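Local coordinates for protein methyltransferase (Streptococcus mutans, PDB 2B78) that is a putative S-adenosylmethionine-dependent methyltransferase that may bind RNA, its substrate not yet established, at residues A10-K13 against L14-V18; F74-L77 against F78-S81; A253-A257 against N258-M262; F273-F276 against K277-R281; A334-V338 against S339-K343. One frame throughout, in Å; residues are numbered along the deposited sequence.

Contact 1: residues A10-K13 against L14-V18; sequences AEKK and LKRGV
Lys13 O takes a backbone N-H from Val18 at 2.9 Å and a second, weak one from Arg16 N at 3.0 Å, at the point where helix 8-16 gives out. Gly17, with positive phi (103°), turns the chain there in a Schellman motif, a conformation that suits a residue without a side chain. Val18 is thereby folded back on the last turn, its CB 3.9 Å from Lys13 CB, while its CG1 meets Lys13 CE. The Arg16 chain, bent at chi3 (-42°), lays one guanidinium face over Lys13 CA, off centre. Lys12 NZ approaches the edge of the same group, 3.5 Å from Arg16 NH2. One residue earlier along the helix, Glu11 and Lys15 run side by side and form a long, weak salt bridge, Glu11 OE2 to Lys15 NZ 3.3 Å. Lys13 NZ turns instead to Asp25, and Leu14 packs on Tyr26 and Leu46, so this helix lies against strand 45-54 and the loop carrying Tyr26. Of the four basic side chains here, Lys13 and Lys15 have acidic partners, Asp25 and Glu11, whereas the close approach of Lys12 to Arg16 is probably unfavourable, though softened by solvent, since both residues are exposed.

Contact 2: residues F74-L77 against F78-S81; sequences FIKL and FQWS
With CG set opposite its carbonyl carbon (chi1 -65°), Phe78 swings its ring back along helix 71-83, and CD2 comes to rest 3.2 Å from Phe74 O. CE2 of the same ring reaches Phe74 CB at 4.1 Å, an apolar touch one turn apart. Gln79 uses a similar first torsion (-78°) and then runs extended, which carries its amide back over the preceding turn: OE1 lies 3.7 Å from Ile75 CG2, and NE2 travels beside the Lys76 chain, near CD. A water links this amide to the backbone, accepting from Gln79 NE2 at 2.9 Å and donating to Lys76 O. That carbonyl also receives Trp80 N at 3.2 Å, and the indole CD1 atom of Trp80, in an oblique approach, lies only 3.0 Å from Lys76 O. Lys76 O thus accepts from a backbone N-H and a water, with an indole C-H close by, on the exposed side of the helix. Ser81 OG turns back within its own turn and donates to Phe78 O at 2.9 Å, which satisfies a buried hydroxyl; Ser81 N meanwhile keeps the regular helical bond to Leu77 O. The helix is thus amphipathic, with Lys76 and Trp80 exposed and the two phenylalanines buried. Phe74 packs on Ile135 and Ala138 of helix 132-142 and meets Phe107 edge-to-face, while Phe78 makes edge-to-face contacts with Phe139 of that helix and Phe100 of strand 96-101, joining helix 71-83 to both elements.

Contact 3: residues A253-A257 against N258-M262; sequences AHFEA and NHLDM
A Schellman motif ends helix 247-257 of the methyltransferase domain, and the chain that follows folds Leu260 and Met262 back onto Phe255. Its two defining bonds are Leu260 N to Phe255 O, 3.0 Å and nearly straight at 174°, and, inside it, His259 N to Glu256 O at 2.9 Å. In the second the donor stands well above the carbonyl plane. His259 is the residue of positive phi that reverses the path. Asn258 N still bonds to His254 O at 3.2 Å, with a further weak bond to Phe255 O.

The returning chain covers one face of the Phe255 ring and part of its edge. The Met262 and Phe255 side chains cross at about a right angle; bent at chi3 (75°), Met262 brings CE over one face, 4.0 Å from the ring centroid, as a CH-pi contact. SD sits obliquely at 4.3 Å from that centroid, a Met-aromatic contact, and also touches Phe255 CB. Leu260 comes from another direction: its CB lies at the ring edge, in plane, and CD1 meets Phe255 CD1 at 3.6 Å. Ala231 of helix 225-232 touches both Phe255 and Leu260, and the Phe255 ring meets that of His265. Two kinds of force therefore hold the turn before strand 265-269: backbone bonds use the carbonyls left over at the helix end, and dispersion from the methyl, the polarisable sulfur and Leu260 probably steadies the buried ring.

Contact 4: residues F273-F276 against K277-R281; sequences FDYF and KYARR
Tyr275 and Ala279 meet along the inner side of helix 272-281, in the Rossmann-like methyltransferase domain, with ring atom CE2 of Tyr275 4.3 Å from Ala279 CB. From the same side of the ring plane, Tyr278 CD2 lies near the other flank, at CE1; both approaches are oblique. The two tyrosines have CG opposite the backbone N (chi1 -169° in each), a shared torsion that brings Tyr278 CD2 to Tyr275 CE1. Tyr275 is buried against Leu217, Thr239 and Val241 of the central sheet, and its hydroxyl is hydrogen-bonded to that of Tyr286. Arg280 folds back along the helix, its chain bent at chi3 (-70°), and one face of its guanidinium covers Phe276 O and Lys277 CA, both off centre. Arg280 NH1 also touches Phe276 CB at 3.6 Å, and Gln316 of helix 306-319 accepts a bond from it. Phe273, at the start of the helix, follows Asp271 and Val272, which bind S-adenosyl-L-homocysteine in another structure of this protein, though it is absent here; Asp271 also accepts a hydrogen bond from Asp274 N. The other guanidinium nitrogen, Arg280 NH2, donates to a water at 2.9 Å, and that water in turn donates to Phe273 O at 2.9 Å.

Contact 5: residues A334-V338 against S339-K343; sequences ANMTV and SQFKK
The Phe341 ring meets Met336 SD obliquely, CD1 to SD 4.4 Å, while the other flat group, the Gln340 amide, turns its OE1 back to Thr337 N at 3.0 Å. The amide belongs, with Thr337, to a capping box at the start of helix 338-349, in the methyltransferase domain. Thr337 is the N-cap: its OG1 accepts from Gln340 N at 3.0 Å, and Gln340 returns the bond through its side chain, 162° at the hydrogen with the donor tilted 20° from the amide plane. Thr337 chi1 of 64° places OG1 between its own N and carbonyl carbon, facing the first turn. The two side chains cross at about a right angle. A water donates to Asn335 O and accepts weakly from Gln340 NE2, tying the amide to the chain before the cap. The Thr337 N bond to OE1, with this weak water bond at NE2, probably restrains the amide's rotation. Beyond Met336, Phe341 meets Tyr310 of helix 306-319 edge-to-face and rests on Ala329 and Thr331 of strand 325-331, while Val338 packs on Lys379 and Phe381 of strand 379-384. A second water lies 2.8 Å from both Thr337 OG1 and Ser339 OG.

From the N terminus the five contacts follow in series, none nested in or crossing another, and none touches the next. Contact 1 ends helix 8-16 in the PUA-like domain; contact 2 lies within helix 71-83, its centre 23 Å from that of contact 1. The remaining three belong to the methyltransferase domain. Contact 3 closes the turn between helix 247-257 and strand 265-269, contact 4 follows on helix 272-281 before strand 286-291, and contact 5 starts helix 338-349 after strand 325-331. Contacts 4 and 5 both reach helix 306-319, although their nearest atoms are about 13 Å apart. Contacts 1 and 4 lie on opposite sides of the chain's centre.

Contact 1: residues A10-K13 against L14-V18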
# COMPACT_ATOMS: atom_id res chain seq x y z
N ALA A 10 3.55 -26.99 -3.54
CA ALA A 10 3.35 -26.01 -4.60
C ALA A 10 2.07 -26.35 -5.37
O ALA A 10 1.30 -25.46 -5.74
CB ALA A 10 4.55 -26.02 -5.55
N GLU A 11 1.85 -27.64 -5.58
CA GLU A 11 0.69 -28.14 -6.31
C GLU A 11 -0.65 -27.78 -5.64
O GLU A 11 -1.52 -27.18 -6.27
CB GLU A 11 0.78 -29.66 -6.47
CG GLU A 11 -0.23 -30.25 -7.43
CD GLU A 11 -0.21 -31.77 -7.46
OE1 GLU A 11 0.90 -32.34 -7.44
OE2 GLU A 11 -1.29 -32.38 -7.50
N LYS A 12 -0.82 -28.16 -4.38
CA LYS A 12 -2.07 -27.88 -3.69
C LYS A 12 -2.38 -26.38 -3.70
O LYS A 12 -3.53 -25.98 -3.85
CB LYS A 12 -2.03 -28.41 -2.25
CG LYS A 12 -0.95 -27.81 -1.36
CD LYS A 12 -0.76 -28.61 -0.07
CE LYS A 12 -1.56 -28.06 1.11
NZ LYS A 12 -3.04 -28.20 1.00
N LYS A 13 -1.35 -25.55 -3.56
CA LYS A 13 -1.57 -24.11 -3.57
C LYS A 13 -2.06 -23.66 -4.94
O LYS A 13 -3.03 -22.91 -5.05
CB LYS A 13 -0.29 -23.37 -3.20
CG LYS A 13 0.07 -23.53 -1.73
CD LYS A 13 1.44 -22.95 -1.39
CE LYS A 13 1.41 -21.43 -1.36
NZ LYS A 13 2.71 -20.88 -0.86
N LEU A 14 -1.41 -24.14 -6.00
CA LEU A 14 -1.81 -23.80 -7.36
C LEU A 14 -3.26 -24.19 -7.58
O LEU A 14 -4.06 -23.40 -8.07
CB LEU A 14 -0.92 -24.50 -8.39
CG LEU A 14 0.45 -23.89 -8.64
CD1 LEU A 14 1.29 -24.81 -9.52
CD2 LEU A 14 0.27 -22.52 -9.30
N LYS A 15 -3.61 -25.42 -7.21
CA LYS A 15 -4.98 -25.90 -7.38
C LYS A 15 -5.98 -25.13 -6.53
O LYS A 15 -7.15 -25.05 -6.88
CB LYS A 15 -5.07 -27.40 -7.08
CG LYS A 15 -4.28 -28.27 -8.04
CD LYS A 15 -4.58 -29.76 -7.88
CE LYS A 15 -4.16 -30.31 -6.52
NZ LYS A 15 -4.39 -31.78 -6.42
N ARG A 16 -5.52 -24.55 -5.42
CA ARG A 16 -6.38 -23.79 -4.52
C ARG A 16 -6.60 -22.36 -5.02
O ARG A 16 -7.44 -21.63 -4.48
CB ARG A 16 -5.76 -23.75 -3.13
CG ARG A 16 -6.67 -23.23 -2.02
CD ARG A 16 -5.85 -22.96 -0.76
NE ARG A 16 -4.87 -24.01 -0.54
CZ ARG A 16 -3.60 -23.79 -0.21
NH1 ARG A 16 -3.16 -22.55 -0.05
NH2 ARG A 16 -2.78 -24.82 -0.04
N GLY A 17 -5.84 -21.96 -6.02
CA GLY A 17 -5.99 -20.62 -6.56
C GLY A 17 -4.92 -19.63 -6.13
O GLY A 17 -5.06 -18.42 -6.32
N VAL A 18 -3.83 -20.12 -5.53
CA VAL A 18 -2.76 -19.23 -5.11
C VAL A 18 -1.94 -18.95 -6.36
O VAL A 18 -1.46 -19.88 -7.02
CB VAL A 18 -1.88 -19.88 -4.02
CG1 VAL A 18 -0.74 -18.96 -3.64
CG2 VAL A 18 -2.74 -20.18 -2.79

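Contact 2: residues F74-L77 against F78-S81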
# COMPACT_ATOMS: atom_id res chain seq x y z
N PHE A 74 -3.52 -9.15 -22.42
CA PHE A 74 -3.57 -8.06 -21.46
C PHE A 74 -4.81 -7.19 -21.64
O PHE A 74 -5.35 -6.65 -20.67
CB PHE A 74 -2.28 -7.22 -21.54
CG PHE A 74 -1.08 -7.92 -20.98
CD1 PHE A 74 -0.99 -8.19 -19.61
CD2 PHE A 74 -0.06 -8.37 -21.81
CE1 PHE A 74 0.10 -8.89 -19.09
CE2 PHE A 74 1.03 -9.07 -21.30
CZ PHE A 74 1.11 -9.33 -19.94
N ILE A 75 -5.29 -7.06 -22.88
CA ILE A 75 -6.51 -6.28 -23.12
C ILE A 75 -7.65 -6.94 -22.33
O ILE A 75 -8.44 -6.25 -21.67
CB ILE A 75 -6.86 -6.24 -24.64
CG1 ILE A 75 -5.88 -5.32 -25.36
CG2 ILE A 75 -8.29 -5.77 -24.85
CD1 ILE A 75 -5.97 -5.38 -26.88
N LYS A 76 -7.71 -8.26 -22.37
CA LYS A 76 -8.73 -9.02 -21.66
C LYS A 76 -8.60 -8.78 -20.15
O LYS A 76 -9.59 -8.53 -19.47
CB LYS A 76 -8.58 -10.52 -21.92
CG LYS A 76 -8.70 -10.93 -23.39
CD LYS A 76 -10.13 -10.78 -23.90
CE LYS A 76 -10.28 -11.38 -25.30
NZ LYS A 76 -11.66 -11.22 -25.83
N LEU A 77 -7.37 -8.86 -19.64
CA LEU A 77 -7.14 -8.65 -18.22
C LEU A 77 -7.58 -7.26 -17.76
O LEU A 77 -8.22 -7.12 -16.72
CB LEU A 77 -5.67 -8.85 -17.87
CG LEU A 77 -5.17 -10.29 -17.75
CD1 LEU A 77 -3.70 -10.30 -17.38
CD2 LEU A 77 -6.00 -11.03 -16.68
N PHE A 78 -7.24 -6.24 -18.53
CA PHE A 78 -7.61 -4.88 -18.15
C PHE A 78 -9.10 -4.61 -18.32
O PHE A 78 -9.67 -3.80 -17.58
CB PHE A 78 -6.78 -3.85 -18.92
CG PHE A 78 -5.30 -3.90 -18.59
CD1 PHE A 78 -4.88 -4.02 -17.27
CD2 PHE A 78 -4.34 -3.81 -19.60
CE1 PHE A 78 -3.52 -4.07 -16.95
CE2 PHE A 78 -2.98 -3.86 -19.29
CZ PHE A 78 -2.57 -3.99 -17.97
N GLN A 79 -9.75 -5.27 -19.27
CA GLN A 79 -11.19 -5.08 -19.46
C GLN A 79 -11.91 -5.59 -18.23
O GLN A 79 -12.89 -5.00 -17.78
CB GLN A 79 -11.69 -5.85 -20.70
CG GLN A 79 -11.39 -5.20 -22.04
CD GLN A 79 -11.77 -6.09 -23.23
OE1 GLN A 79 -11.97 -5.61 -24.35
NE2 GLN A 79 -11.87 -7.39 -22.99
N TRP A 80 -11.42 -6.69 -17.66
CA TRP A 80 -12.04 -7.26 -16.46
C TRP A 80 -11.79 -6.38 -15.24
O TRP A 80 -12.70 -6.14 -14.44
CB TRP A 80 -11.49 -8.67 -16.18
CG TRP A 80 -12.04 -9.77 -17.04
CD1 TRP A 80 -11.41 -10.41 -18.07
CD2 TRP A 80 -13.33 -10.39 -16.91
NE1 TRP A 80 -12.22 -11.39 -18.59
CE2 TRP A 80 -13.41 -11.40 -17.90
CE3 TRP A 80 -14.43 -10.20 -16.06
CZ2 TRP A 80 -14.54 -12.21 -18.06
CZ3 TRP A 80 -15.56 -11.01 -16.22
CH2 TRP A 80 -15.60 -12.00 -17.22
N SER A 81 -10.56 -5.90 -15.08
CA SER A 81 -10.24 -5.06 -13.93
C SER A 81 -11.02 -3.76 -13.99
O SER A 81 -11.44 -3.22 -12.96
CB SER A 81 -8.73 -4.78 -13.89
OG SER A 81 -8.29 -4.09 -15.05
O HOH W 1 -12.19 -9.52 -21.06

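Contact 3: residues A253-A257 against N258-M262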
# COMPACT_ATOMS: atom_id res chain seq x y z
N ALA A 253 1.39 21.36 1.97
CA ALA A 253 0.64 21.36 0.72
C ALA A 253 -0.79 20.84 0.87
O ALA A 253 -1.69 21.36 0.21
CB ALA A 253 1.37 20.56 -0.33
N HIS A 254 -0.99 19.83 1.69
CA HIS A 254 -2.33 19.27 1.90
C HIS A 254 -3.18 20.25 2.70
O HIS A 254 -4.34 20.51 2.37
CB HIS A 254 -2.25 17.95 2.69
CG HIS A 254 -1.50 16.86 1.99
ND1 HIS A 254 -0.73 15.94 2.67
CD2 HIS A 254 -1.43 16.52 0.69
CE1 HIS A 254 -0.22 15.08 1.82
NE2 HIS A 254 -0.63 15.41 0.60
N PHE A 255 -2.60 20.79 3.77
CA PHE A 255 -3.31 21.72 4.63
C PHE A 255 -3.72 22.96 3.85
O PHE A 255 -4.82 23.47 4.03
CB PHE A 255 -2.43 22.10 5.83
CG PHE A 255 -2.45 21.07 6.94
CD1 PHE A 255 -3.49 21.03 7.86
CD2 PHE A 255 -1.43 20.13 7.03
CE1 PHE A 255 -3.52 20.06 8.87
CE2 PHE A 255 -1.45 19.15 8.04
CZ PHE A 255 -2.49 19.11 8.96
N GLU A 256 -2.83 23.43 2.98
CA GLU A 256 -3.09 24.61 2.16
C GLU A 256 -4.22 24.34 1.16
O GLU A 256 -5.10 25.19 0.96
CB GLU A 256 -1.81 24.99 1.41
CG GLU A 256 -1.96 26.13 0.38
CD GLU A 256 -2.45 27.43 1.01
OE1 GLU A 256 -1.86 27.86 2.02
OE2 GLU A 256 -3.41 28.02 0.49
N ALA A 257 -4.20 23.16 0.55
CA ALA A 257 -5.21 22.77 -0.44
C ALA A 257 -6.59 22.75 0.16
O ALA A 257 -7.59 22.94 -0.55
CB ALA A 257 -4.88 21.40 -1.01
N ASN A 258 -6.67 22.50 1.46
CA ASN A 258 -7.95 22.45 2.15
C ASN A 258 -8.23 23.71 2.96
O ASN A 258 -9.13 23.75 3.79
CB ASN A 258 -7.99 21.21 3.04
CG ASN A 258 -7.90 19.92 2.24
OD1 ASN A 258 -6.89 19.22 2.27
ND2 ASN A 258 -8.97 19.62 1.49
N HIS A 259 -7.43 24.74 2.69
CA HIS A 259 -7.55 26.04 3.33
C HIS A 259 -7.68 25.97 4.85
O HIS A 259 -8.48 26.67 5.45
CB HIS A 259 -8.75 26.78 2.75
CG HIS A 259 -8.84 26.71 1.26
ND1 HIS A 259 -7.89 27.26 0.43
CD2 HIS A 259 -9.74 26.10 0.45
CE1 HIS A 259 -8.20 27.00 -0.83
NE2 HIS A 259 -9.32 26.30 -0.85
N LEU A 260 -6.86 25.12 5.47
CA LEU A 260 -6.89 24.95 6.92
C LEU A 260 -5.89 25.86 7.62
O LEU A 260 -4.73 25.95 7.21
CB LEU A 260 -6.57 23.50 7.28
CG LEU A 260 -7.65 22.45 6.97
CD1 LEU A 260 -7.01 21.07 6.97
CD2 LEU A 260 -8.78 22.54 7.97
N ASP A 261 -6.33 26.55 8.67
CA ASP A 261 -5.42 27.40 9.43
C ASP A 261 -4.62 26.43 10.29
O ASP A 261 -5.18 25.54 10.91
CB ASP A 261 -6.19 28.37 10.31
CG ASP A 261 -5.27 29.16 11.22
OD1 ASP A 261 -4.90 28.64 12.30
OD2 ASP A 261 -4.91 30.30 10.86
N MET A 262 -3.30 26.62 10.36
CA MET A 262 -2.49 25.68 11.11
C MET A 262 -2.03 26.04 12.53
O MET A 262 -1.10 25.43 13.05
CB MET A 262 -1.29 25.26 10.25
CG MET A 262 -1.70 24.33 9.08
SD MET A 262 -0.30 23.75 8.15
CE MET A 262 0.39 22.51 9.24

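Contact 4: residues F273-F276 against K277-R281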
# COMPACT_ATOMS: atom_id res chain seq x y z
N PHE A 273 11.86 7.81 17.92
CA PHE A 273 12.24 7.45 19.28
C PHE A 273 12.74 8.69 20.01
O PHE A 273 12.53 8.84 21.22
CB PHE A 273 13.30 6.35 19.29
CG PHE A 273 12.75 5.00 18.96
CD1 PHE A 273 11.89 4.35 19.86
CD2 PHE A 273 13.04 4.39 17.75
CE1 PHE A 273 11.33 3.11 19.54
CE2 PHE A 273 12.49 3.14 17.43
CZ PHE A 273 11.63 2.50 18.32
N ASP A 274 13.39 9.60 19.28
CA ASP A 274 13.86 10.83 19.91
C ASP A 274 12.64 11.65 20.30
O ASP A 274 12.67 12.39 21.30
CB ASP A 274 14.76 11.64 18.98
CG ASP A 274 16.16 11.06 18.84
OD1 ASP A 274 16.61 10.32 19.76
OD2 ASP A 274 16.83 11.34 17.83
N TYR A 275 11.56 11.54 19.53
CA TYR A 275 10.36 12.29 19.87
C TYR A 275 9.68 11.71 21.10
O TYR A 275 9.10 12.44 21.90
CB TYR A 275 9.35 12.33 18.71
CG TYR A 275 8.26 13.33 18.99
CD1 TYR A 275 8.48 14.70 18.83
CD2 TYR A 275 7.03 12.93 19.51
CE1 TYR A 275 7.52 15.65 19.19
CE2 TYR A 275 6.05 13.87 19.87
CZ TYR A 275 6.30 15.22 19.71
OH TYR A 275 5.36 16.16 20.08
N PHE A 276 9.75 10.38 21.27
CA PHE A 276 9.14 9.76 22.43
C PHE A 276 9.80 10.32 23.67
O PHE A 276 9.13 10.69 24.64
CB PHE A 276 9.31 8.23 22.39
CG PHE A 276 8.27 7.51 21.56
CD1 PHE A 276 6.92 7.82 21.69
CD2 PHE A 276 8.65 6.50 20.68
CE1 PHE A 276 5.95 7.12 20.96
CE2 PHE A 276 7.69 5.79 19.95
CZ PHE A 276 6.34 6.11 20.09
N LYS A 277 11.13 10.40 23.64
CA LYS A 277 11.90 10.93 24.76
C LYS A 277 11.62 12.41 25.03
O LYS A 277 11.59 12.86 26.17
CB LYS A 277 13.40 10.74 24.50
CG LYS A 277 14.28 11.28 25.61
CD LYS A 277 15.75 10.96 25.38
CE LYS A 277 16.60 11.38 26.56
NZ LYS A 277 18.03 11.05 26.36
N TYR A 278 11.44 13.17 23.95
CA TYR A 278 11.15 14.61 24.04
C TYR A 278 9.79 14.80 24.69
O TYR A 278 9.59 15.69 25.53
CB TYR A 278 11.12 15.21 22.63
CG TYR A 278 11.09 16.72 22.60
CD1 TYR A 278 12.23 17.46 22.91
CD2 TYR A 278 9.93 17.42 22.25
CE1 TYR A 278 12.23 18.86 22.87
CE2 TYR A 278 9.91 18.81 22.21
CZ TYR A 278 11.06 19.53 22.52
OH TYR A 278 11.06 20.91 22.48
N ALA A 279 8.85 13.95 24.30
CA ALA A 279 7.49 14.01 24.81
C ALA A 279 7.45 13.69 26.31
O ALA A 279 6.72 14.33 27.07
CB ALA A 279 6.62 13.02 24.04
N ARG A 280 8.22 12.69 26.71
CA ARG A 280 8.28 12.32 28.12
C ARG A 280 8.87 13.48 28.91
O ARG A 280 8.36 13.86 29.97
CB ARG A 280 9.14 11.07 28.30
CG ARG A 280 8.56 9.80 27.69
CD ARG A 280 9.28 8.57 28.22
NE ARG A 280 10.66 8.45 27.74
CZ ARG A 280 11.01 7.86 26.61
NH1 ARG A 280 10.08 7.33 25.82
NH2 ARG A 280 12.29 7.78 26.26
N ARG A 281 9.95 14.05 28.37
CA ARG A 281 10.64 15.17 29.00
C ARG A 281 9.76 16.40 29.19
O ARG A 281 9.84 17.07 30.23
CB ARG A 281 11.87 15.53 28.15
CG ARG A 281 12.58 16.83 28.55
CD ARG A 281 13.75 17.12 27.62
NE ARG A 281 14.73 16.02 27.61
CZ ARG A 281 14.95 15.19 26.58
NH1 ARG A 281 14.28 15.32 25.43
NH2 ARG A 281 15.85 14.23 26.70
O HOH W 2 12.52 7.10 23.50
O HOH W 3 14.66 13.81 22.52

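Contact 5: residues A334-V338 against S339-K343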
# COMPACT_ATOMS: atom_id res chain seq x y z
N ALA A 334 4.14 -6.70 4.23
CA ALA A 334 3.58 -7.89 3.60
C ALA A 334 4.07 -9.19 4.23
O ALA A 334 3.42 -10.24 4.12
CB ALA A 334 3.92 -7.89 2.11
N ASN A 335 5.22 -9.10 4.90
CA ASN A 335 5.84 -10.25 5.56
C ASN A 335 5.24 -10.55 6.93
O ASN A 335 5.55 -11.58 7.52
CB ASN A 335 7.34 -10.01 5.69
CG ASN A 335 7.68 -8.59 6.09
OD1 ASN A 335 7.48 -7.65 5.32
ND2 ASN A 335 8.19 -8.42 7.31
N MET A 336 4.40 -9.65 7.44
CA MET A 336 3.78 -9.88 8.75
C MET A 336 2.30 -10.27 8.63
O MET A 336 1.54 -9.63 7.91
CB MET A 336 3.87 -8.63 9.63
CG MET A 336 5.05 -8.61 10.59
SD MET A 336 4.61 -7.75 12.12
CE MET A 336 4.80 -9.07 13.31
N THR A 337 1.91 -11.33 9.34
CA THR A 337 0.51 -11.75 9.30
C THR A 337 -0.26 -10.88 10.29
O THR A 337 0.34 -10.16 11.11
CB THR A 337 0.33 -13.23 9.72
OG1 THR A 337 0.72 -13.39 11.09
CG2 THR A 337 1.18 -14.14 8.85
N VAL A 338 -1.58 -10.95 10.22
CA VAL A 338 -2.43 -10.20 11.12
C VAL A 338 -2.15 -10.64 12.56
O VAL A 338 -2.07 -9.80 13.46
CB VAL A 338 -3.93 -10.44 10.81
CG1 VAL A 338 -4.79 -9.98 11.98
CG2 VAL A 338 -4.32 -9.70 9.55
N SER A 339 -2.00 -11.94 12.77
CA SER A 339 -1.74 -12.46 14.11
C SER A 339 -0.35 -12.07 14.62
O SER A 339 -0.19 -11.75 15.80
CB SER A 339 -1.91 -13.99 14.16
OG SER A 339 -1.06 -14.65 13.24
N GLN A 340 0.65 -12.08 13.74
CA GLN A 340 2.01 -11.69 14.12
C GLN A 340 2.02 -10.23 14.55
O GLN A 340 2.73 -9.84 15.49
CB GLN A 340 2.96 -11.84 12.95
CG GLN A 340 3.58 -13.20 12.79
CD GLN A 340 4.56 -13.23 11.63
OE1 GLN A 340 4.18 -12.99 10.48
NE2 GLN A 340 5.83 -13.50 11.93
N PHE A 341 1.25 -9.42 13.83
CA PHE A 341 1.15 -8.00 14.11
C PHE A 341 0.47 -7.80 15.45
O PHE A 341 0.96 -7.05 16.30
CB PHE A 341 0.36 -7.30 12.99
CG PHE A 341 0.32 -5.79 13.11
CD1 PHE A 341 1.45 -5.08 13.49
CD2 PHE A 341 -0.84 -5.09 12.80
CE1 PHE A 341 1.43 -3.69 13.59
CE2 PHE A 341 -0.88 -3.69 12.89
CZ PHE A 341 0.26 -2.99 13.29
N LYS A 342 -0.65 -8.48 15.64
CA LYS A 342 -1.39 -8.37 16.89
C LYS A 342 -0.48 -8.75 18.06
O LYS A 342 -0.58 -8.17 19.14
CB LYS A 342 -2.62 -9.26 16.84
CG LYS A 342 -3.67 -8.94 17.89
CD LYS A 342 -4.96 -9.66 17.55
CE LYS A 342 -6.09 -9.26 18.47
NZ LYS A 342 -7.36 -9.90 18.04
N LYS A 343 0.40 -9.73 17.84
CA LYS A 343 1.32 -10.19 18.89
C LYS A 343 2.35 -9.13 19.28
O LYS A 343 2.78 -9.07 20.44
CB LYS A 343 2.04 -11.47 18.45
CG LYS A 343 1.18 -12.74 18.56
CD LYS A 343 2.03 -13.99 18.34
CE LYS A 343 1.22 -15.27 18.53
NZ LYS A 343 0.14 -15.44 17.52
O HOH W 4 7.43 -11.61 9.77
O HOH W 5 1.25 -15.88 12.26